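Local atomic coordinates of iron transport multicopper oxidase FET3 (Saccharomyces cerevisiae, PDB entry 1ZPU), a protein that oxidises ferrous to ferric iron with molecular oxygen at four copper ions, supplying the ferric iron permease FTR1 during high-affinity iron uptake. Residues 32-37 and 102-107. Numbering follows the deposited sequence.
Sequences PWPDIT and YWYHSH. With CU1 (copper (I) ion), chain B; CU1 (copper (I) ion), chain C; NAG (2-acetamido-2-deoxy-beta-D-glucopyranose), chain G.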
loop_
_atom_site.group_PDB
_atom_site.type_symbol
_atom_site.label_atom_id
_atom_site.label_comp_id
_atom_site.label_asym_id
_atom_site.label_seq_id
_atom_site.Cartn_x
_atom_site.Cartn_y
_atom_site.Cartn_z
ATOM N N PRO A 32 11.130 -4.279 -16.404
ATOM C CA PRO A 32 10.412 -4.359 -15.117
ATOM C C PRO A 32 9.677 -5.677 -14.906
ATOM O O PRO A 32 9.569 -6.456 -15.838
ATOM C CB PRO A 32 9.408 -3.198 -15.202
ATOM C CG PRO A 32 9.237 -2.948 -16.646
ATOM C CD PRO A 32 10.467 -3.387 -17.368
ATOM N N TRP A 33 9.172 -5.912 -13.696
ATOM C CA TRP A 33 8.330 -7.076 -13.403
ATOM C C TRP A 33 7.048 -7.074 -14.241
ATOM O O TRP A 33 6.593 -6.015 -14.668
ATOM C CB TRP A 33 8.019 -7.124 -11.909
ATOM C CG TRP A 33 9.164 -7.652 -11.107
ATOM C CD1 TRP A 33 10.409 -7.092 -10.972
ATOM C CD2 TRP A 33 9.183 -8.854 -10.335
ATOM N NE1 TRP A 33 11.200 -7.881 -10.173
ATOM C CE2 TRP A 33 10.469 -8.967 -9.766
ATOM C CE3 TRP A 33 8.242 -9.852 -10.079
ATOM C CZ2 TRP A 33 10.838 -10.048 -8.953
ATOM C CZ3 TRP A 33 8.602 -10.914 -9.277
ATOM C CH2 TRP A 33 9.896 -11.008 -8.720
ATOM N N PRO A 34 6.471 -8.255 -14.506
ATOM C CA PRO A 34 5.302 -8.341 -15.386
ATOM C C PRO A 34 4.033 -7.774 -14.760
ATOM O O PRO A 34 3.972 -7.598 -13.544
ATOM C CB PRO A 34 5.125 -9.846 -15.564
ATOM C CG PRO A 34 5.699 -10.432 -14.322
ATOM C CD PRO A 34 6.872 -9.581 -14.001
ATOM N N ASP A 35 3.024 -7.504 -15.580
ATOM C CA ASP A 35 1.698 -7.207 -15.055
ATOM C C ASP A 35 0.773 -8.390 -15.266
ATOM O O ASP A 35 0.818 -9.042 -16.313
ATOM C CB ASP A 35 1.105 -5.965 -15.711
ATOM C CG ASP A 35 2.049 -4.766 -15.664
ATOM O OD1 ASP A 35 2.569 -4.411 -14.560
ATOM O OD2 ASP A 35 2.266 -4.178 -16.757
ATOM N N ILE A 36 -0.068 -8.665 -14.271
ATOM C CA ILE A 36 -1.059 -9.741 -14.373
ATOM C C ILE A 36 -2.427 -9.176 -14.733
ATOM O O ILE A 36 -2.869 -8.186 -14.151
ATOM C CB ILE A 36 -1.180 -10.526 -13.054
ATOM C CG1 ILE A 36 0.160 -11.147 -12.668
ATOM C CG2 ILE A 36 -2.209 -11.624 -13.194
ATOM C CD1 ILE A 36 0.242 -11.546 -11.199
ATOM N N THR A 37 -3.093 -9.813 -15.691
ATOM C CA THR A 37 -4.470 -9.469 -16.015
ATOM C C THR A 37 -5.309 -10.743 -15.998
ATOM O O THR A 37 -5.034 -11.686 -16.743
ATOM C CB THR A 37 -4.557 -8.726 -17.367
ATOM O OG1 THR A 37 -3.700 -7.578 -17.331
ATOM C CG2 THR A 37 -5.966 -8.254 -17.646
ATOM N N TYR A 102 -5.443 -3.302 -9.289
ATOM C CA TYR A 102 -4.635 -3.628 -8.115
ATOM C C TYR A 102 -3.173 -3.709 -8.502
ATOM O O TYR A 102 -2.818 -3.502 -9.653
ATOM C CB TYR A 102 -5.116 -4.938 -7.462
ATOM C CG TYR A 102 -6.579 -4.898 -7.117
ATOM C CD1 TYR A 102 -7.545 -5.115 -8.092
ATOM C CD2 TYR A 102 -6.995 -4.604 -5.835
ATOM C CE1 TYR A 102 -8.871 -5.050 -7.802
ATOM C CE2 TYR A 102 -8.332 -4.539 -5.524
ATOM C CZ TYR A 102 -9.266 -4.757 -6.517
ATOM O OH TYR A 102 -10.604 -4.692 -6.226
ATOM N N TRP A 103 -2.322 -3.990 -7.528
ATOM C CA TRP A 103 -0.921 -4.257 -7.792
ATOM C C TRP A 103 -0.335 -5.238 -6.785
ATOM O O TRP A 103 -0.932 -5.538 -5.742
ATOM C CB TRP A 103 -0.092 -2.969 -7.831
ATOM C CG TRP A 103 -0.056 -2.147 -6.557
ATOM C CD1 TRP A 103 -1.120 -1.608 -5.911
ATOM C CD2 TRP A 103 1.108 -1.720 -5.833
ATOM N NE1 TRP A 103 -0.705 -0.910 -4.812
ATOM C CE2 TRP A 103 0.660 -0.957 -4.739
ATOM C CE3 TRP A 103 2.481 -1.919 -5.997
ATOM C CZ2 TRP A 103 1.530 -0.393 -3.808
ATOM C CZ3 TRP A 103 3.351 -1.354 -5.075
ATOM C CH2 TRP A 103 2.874 -0.601 -3.994
ATOM N N TYR A 104 0.837 -5.754 -7.119
ATOM C CA TYR A 104 1.537 -6.638 -6.232
ATOM C C TYR A 104 2.920 -6.079 -5.950
ATOM O O TYR A 104 3.546 -5.475 -6.818
ATOM C CB TYR A 104 1.621 -8.022 -6.860
ATOM C CG TYR A 104 2.535 -8.136 -8.052
ATOM C CD1 TYR A 104 3.873 -8.471 -7.889
ATOM C CD2 TYR A 104 2.053 -7.947 -9.348
ATOM C CE1 TYR A 104 4.712 -8.598 -8.978
ATOM C CE2 TYR A 104 2.893 -8.070 -10.454
ATOM C CZ TYR A 104 4.224 -8.399 -10.260
ATOM O OH TYR A 104 5.074 -8.543 -11.338
ATOM N N HIS A 105 3.392 -6.269 -4.728
ATOM C CA HIS A 105 4.728 -5.835 -4.350
ATOM C C HIS A 105 5.302 -6.755 -3.293
ATOM O O HIS A 105 4.555 -7.424 -2.579
ATOM C CB HIS A 105 4.714 -4.388 -3.828
ATOM C CG HIS A 105 3.799 -4.155 -2.662
ATOM N ND1 HIS A 105 4.167 -4.412 -1.356
ATOM C CD2 HIS A 105 2.538 -3.660 -2.602
ATOM C CE1 HIS A 105 3.165 -4.102 -0.549
ATOM N NE2 HIS A 105 2.166 -3.642 -1.280
ATOM N N SER A 106 6.625 -6.792 -3.201
ATOM C CA SER A 106 7.293 -7.474 -2.106
ATOM C C SER A 106 6.862 -6.836 -0.804
ATOM O O SER A 106 6.681 -5.624 -0.736
ATOM C CB SER A 106 8.806 -7.345 -2.261
ATOM O OG SER A 106 9.488 -7.748 -1.089
ATOM N N HIS A 107 6.682 -7.641 0.231
ATOM C CA HIS A 107 6.358 -7.088 1.545
ATOM C C HIS A 107 7.504 -7.272 2.554
ATOM O O HIS A 107 7.285 -7.178 3.764
ATOM C CB HIS A 107 5.051 -7.683 2.082
ATOM C CG HIS A 107 4.191 -6.689 2.799
ATOM N ND1 HIS A 107 4.436 -6.291 4.094
ATOM C CD2 HIS A 107 3.094 -6.004 2.395
ATOM C CE1 HIS A 107 3.524 -5.407 4.458
ATOM N NE2 HIS A 107 2.704 -5.209 3.443
HETATM CU CU CU1 B . 0.507 -2.498 -0.825
HETATM CU CU CU1 C . 0.916 -4.256 3.957
HETATM C C1 NAG G . 2.796 1.719 -18.976
HETATM C C2 NAG G . 2.366 1.867 -20.439
HETATM C C3 NAG G . 1.036 1.163 -20.683
HETATM C C4 NAG G . 1.008 -0.273 -20.147
HETATM C C5 NAG G . 1.524 -0.286 -18.723
HETATM C C6 NAG G . 1.726 -1.734 -18.332
HETATM C C7 NAG G . 2.855 3.782 -21.883
HETATM C C8 NAG G . 2.462 5.171 -22.334
HETATM N N2 NAG G . 2.270 3.266 -20.802
HETATM O O3 NAG G . 0.809 1.127 -22.065
HETATM O O4 NAG G . -0.313 -0.779 -20.049
HETATM O O5 NAG G . 2.773 0.347 -18.650
HETATM O O6 NAG G . 2.103 -1.843 -16.982
HETATM O O7 NAG G . 3.703 3.163 -22.521
#
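Y104 bridges to W33 and P34 between backbones that stay well apart, the nearest CA pair, W33 and H105, being 9.8 Å from each other; residues 32-37 are a loop running into a strand, residues 102-107 a strand end (to H105) and the loop after it. With CG between its backbone N and carbonyl carbon (chi1 70°), the Y104 ring reaches across, and its hydroxyl donates to the backbone carbonyl of P34, Y104 OH to P34 O 2.6 Å, from 16° off the carbonyl plane. P34 O lies at the edge of the tyrosine ring, in its plane. The side chains of W33 and Y104 cross at about a right angle: Y104 OH sits at the indole edge, 3.3 Å from W33 CB, while the indole NH turns to I25 O. P34 CD lies 3.4 Å from Y104 OH, and I36 CD1 approaches Y104 CD2 at 4.4 Å. A phenylalanine here would probably leave P34 O without this donor and open a gap beside W33 CB and P34 CD. H105 binds a type 3 copper with H62 and H464, H107 its partner with H397 and H462. In this plastocyanin-like domain, strand 117-123 separates strands 36-39 and 100-105 in one sheet, while W33, P34 and I36 pack against strand 2-14 of the other.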